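Local structure of FI20010p1 (Drosophila melanogaster, 7CFB) at residues L127-E132 with P153-R158. The protein probably acts in piRNA-guided gene silencing through extended Tudor domains, helping to assemble the piRNA amplification complex with Aub. Numbering follows the deposited sequence.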
loop_
_atom_site.group_PDB
_atom_site.type_symbol
_atom_site.label_atom_id
_atom_site.label_comp_id
_atom_site.label_asym_id
_atom_site.label_seq_id
_atom_site.Cartn_x
_atom_site.Cartn_y
_atom_site.Cartn_z
ATOM N N LEU A 127 1.248 -0.470 -4.523
ATOM C CA LEU A 127 1.177 0.477 -3.394
ATOM C C LEU A 127 1.442 -0.367 -2.151
ATOM O O LEU A 127 0.537 -0.953 -1.632
ATOM C CB LEU A 127 -0.197 1.143 -3.402
ATOM C CG LEU A 127 -0.567 1.868 -4.687
ATOM C CD1 LEU A 127 -1.721 2.794 -4.465
ATOM C CD2 LEU A 127 0.600 2.651 -5.219
ATOM N N ILE A 128 2.687 -0.346 -1.705
ATOM C CA ILE A 128 3.206 -1.241 -0.634
ATOM C C ILE A 128 2.450 -1.061 0.680
ATOM O O ILE A 128 2.351 -2.010 1.395
ATOM C CB ILE A 128 4.739 -1.164 -0.502
ATOM C CG1 ILE A 128 5.220 0.138 0.130
ATOM C CG2 ILE A 128 5.413 -1.437 -1.827
ATOM C CD1 ILE A 128 6.684 0.198 0.377
ATOM N N ASP A 129 2.034 0.147 1.009
ATOM C CA ASP A 129 1.329 0.397 2.285
ATOM C C ASP A 129 -0.163 0.086 2.203
ATOM O O ASP A 129 -0.729 -0.090 3.250
ATOM C CB ASP A 129 1.686 1.773 2.843
ATOM C CG ASP A 129 3.173 1.939 3.056
ATOM O OD1 ASP A 129 3.792 0.986 3.420
ATOM O OD2 ASP A 129 3.671 2.983 2.790
ATOM N N PHE A 130 -0.751 0.071 1.008
ATOM C CA PHE A 130 -2.205 -0.186 0.833
ATOM C C PHE A 130 -2.519 -1.590 0.308
ATOM O O PHE A 130 -3.641 -1.980 0.388
ATOM C CB PHE A 130 -2.832 0.809 -0.135
ATOM C CG PHE A 130 -2.710 2.262 0.227
ATOM C CD1 PHE A 130 -2.292 2.660 1.479
ATOM C CD2 PHE A 130 -3.009 3.241 -0.697
ATOM C CE1 PHE A 130 -2.167 4.000 1.792
ATOM C CE2 PHE A 130 -2.908 4.582 -0.375
ATOM C CZ PHE A 130 -2.490 4.957 0.873
ATOM N N GLY A 131 -1.531 -2.334 -0.143
ATOM C CA GLY A 131 -1.775 -3.657 -0.718
ATOM C C GLY A 131 -2.545 -3.608 -2.022
ATOM O O GLY A 131 -3.246 -4.531 -2.281
ATOM N N GLU A 132 -2.337 -2.563 -2.825
ATOM C CA GLU A 132 -3.103 -2.432 -4.090
ATOM C C GLU A 132 -2.175 -2.417 -5.301
ATOM O O GLU A 132 -1.117 -1.760 -5.239
ATOM C CB GLU A 132 -3.837 -1.098 -4.119
ATOM C CG GLU A 132 -4.994 -1.027 -3.156
ATOM C CD GLU A 132 -5.652 0.331 -3.239
ATOM O OE1 GLU A 132 -5.139 1.193 -3.980
ATOM O OE2 GLU A 132 -6.679 0.529 -2.561
ATOM N N PRO A 153 9.397 -1.058 6.677
ATOM C CA PRO A 153 8.633 -2.190 6.169
ATOM C C PRO A 153 7.283 -1.825 5.531
ATOM O O PRO A 153 6.651 -0.930 5.953
ATOM C CB PRO A 153 8.358 -3.030 7.414
ATOM C CG PRO A 153 9.405 -2.599 8.384
ATOM C CD PRO A 153 9.613 -1.132 8.104
ATOM N N ALA A 154 6.907 -2.568 4.507
ATOM C CA ALA A 154 5.620 -2.343 3.840
ATOM C C ALA A 154 4.546 -2.604 4.876
ATOM O O ALA A 154 4.602 -3.604 5.511
ATOM C CB ALA A 154 5.487 -3.281 2.674
ATOM N N GLN A 155 3.621 -1.688 5.011
ATOM C CA GLN A 155 2.521 -1.808 5.983
ATOM C C GLN A 155 1.548 -2.930 5.619
ATOM O O GLN A 155 1.056 -3.567 6.509
ATOM C CB GLN A 155 1.832 -0.459 6.152
ATOM C CG GLN A 155 2.755 0.580 6.763
ATOM C CD GLN A 155 3.188 0.150 8.137
ATOM O OE1 GLN A 155 2.388 0.036 9.030
ATOM N NE2 GLN A 155 4.459 -0.104 8.305
ATOM N N ALA A 156 1.285 -3.119 4.336
ATOM C CA ALA A 156 0.222 -4.056 3.927
ATOM C C ALA A 156 0.669 -5.515 3.943
ATOM O O ALA A 156 1.483 -5.888 3.151
ATOM C CB ALA A 156 -0.352 -3.639 2.610
ATOM N N ILE A 157 0.042 -6.294 4.809
ATOM C CA ILE A 157 0.345 -7.744 4.946
ATOM C C ILE A 157 -0.798 -8.560 4.335
ATOM O O ILE A 157 -1.916 -8.377 4.730
ATOM C CB ILE A 157 0.603 -8.139 6.407
ATOM C CG1 ILE A 157 1.647 -7.257 7.079
ATOM C CG2 ILE A 157 0.975 -9.596 6.479
ATOM C CD1 ILE A 157 2.972 -7.297 6.416
ATOM N N ARG A 158 -0.469 -9.445 3.410
ATOM C CA ARG A 158 -1.473 -10.295 2.731
ATOM C C ARG A 158 -2.121 -11.191 3.777
ATOM O O ARG A 158 -1.434 -11.706 4.616
ATOM C CB ARG A 158 -0.811 -11.072 1.597
ATOM C CG ARG A 158 -1.769 -11.742 0.633
ATOM C CD ARG A 158 -1.114 -12.185 -0.657
ATOM N NE ARG A 158 -2.013 -13.142 -1.266
ATOM C CZ ARG A 158 -2.787 -12.924 -2.315
ATOM N NH1 ARG A 158 -3.577 -13.884 -2.748
ATOM N NH2 ARG A 158 -2.781 -11.761 -2.930
HETATM O O HOH W 1 2.660 -4.845 0.940
#
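Asp129 reaches across to the backbone of Gln155, whose amide N lies 3.1 Å from OD1 in an almost straight hydrogen bond (N-H...O 173°). OD1 accepts it through its anti lone pair, while OD2 forms a salt bridge with Arg111 of strand 108-117, which also donates to Pro153 O. With CG anti to its own carbonyl carbon (chi1 -58°), the Asp129 carboxylate swings in toward Gln155. The next amide along, Ala156 N, makes a weak bond of 3.3 Å to Ile128 O, and a water bridges Ile128 O and Ala156 O, donating to both, so that Ile128 O accepts two bonds. Replacing Asp129 with an alanine would probably leave the Gln155 amide without its acceptor and Arg111 without its carboxylate partner.

The Gln155 side chain starts out over the carboxylate, with CG 3.5 Å from Asp129 OD1, then bends at chi2 and turns off, its OE1 bonding to Trp69 N and its NE2 weakly to Pro153 O. Ala154 CB rests 3.9 Å from Ile128 CB, and the Ala156 methyl sits 3.3 Å from Gly131 N, on the side where Gly131, at positive phi (67°), has no side chain. The Leu127 backbone pairs with both Gly131 and Glu132, a G1 beta bulge that closes the turn.

The turn links strands 123-127 and 132-136 of the six-stranded antiparallel sheet, and Phe130 touches Thr110 of strand 108-117 and Leu80 of helix 74-80. Across from it, the loop from Pro153 runs into strand 157-161 of the five-stranded mixed sheet, where Ala156 packs on Tyr65. This buried junction of two sheets is consistent with an extended Tudor domain, whose Tudor core packs on a second beta domain.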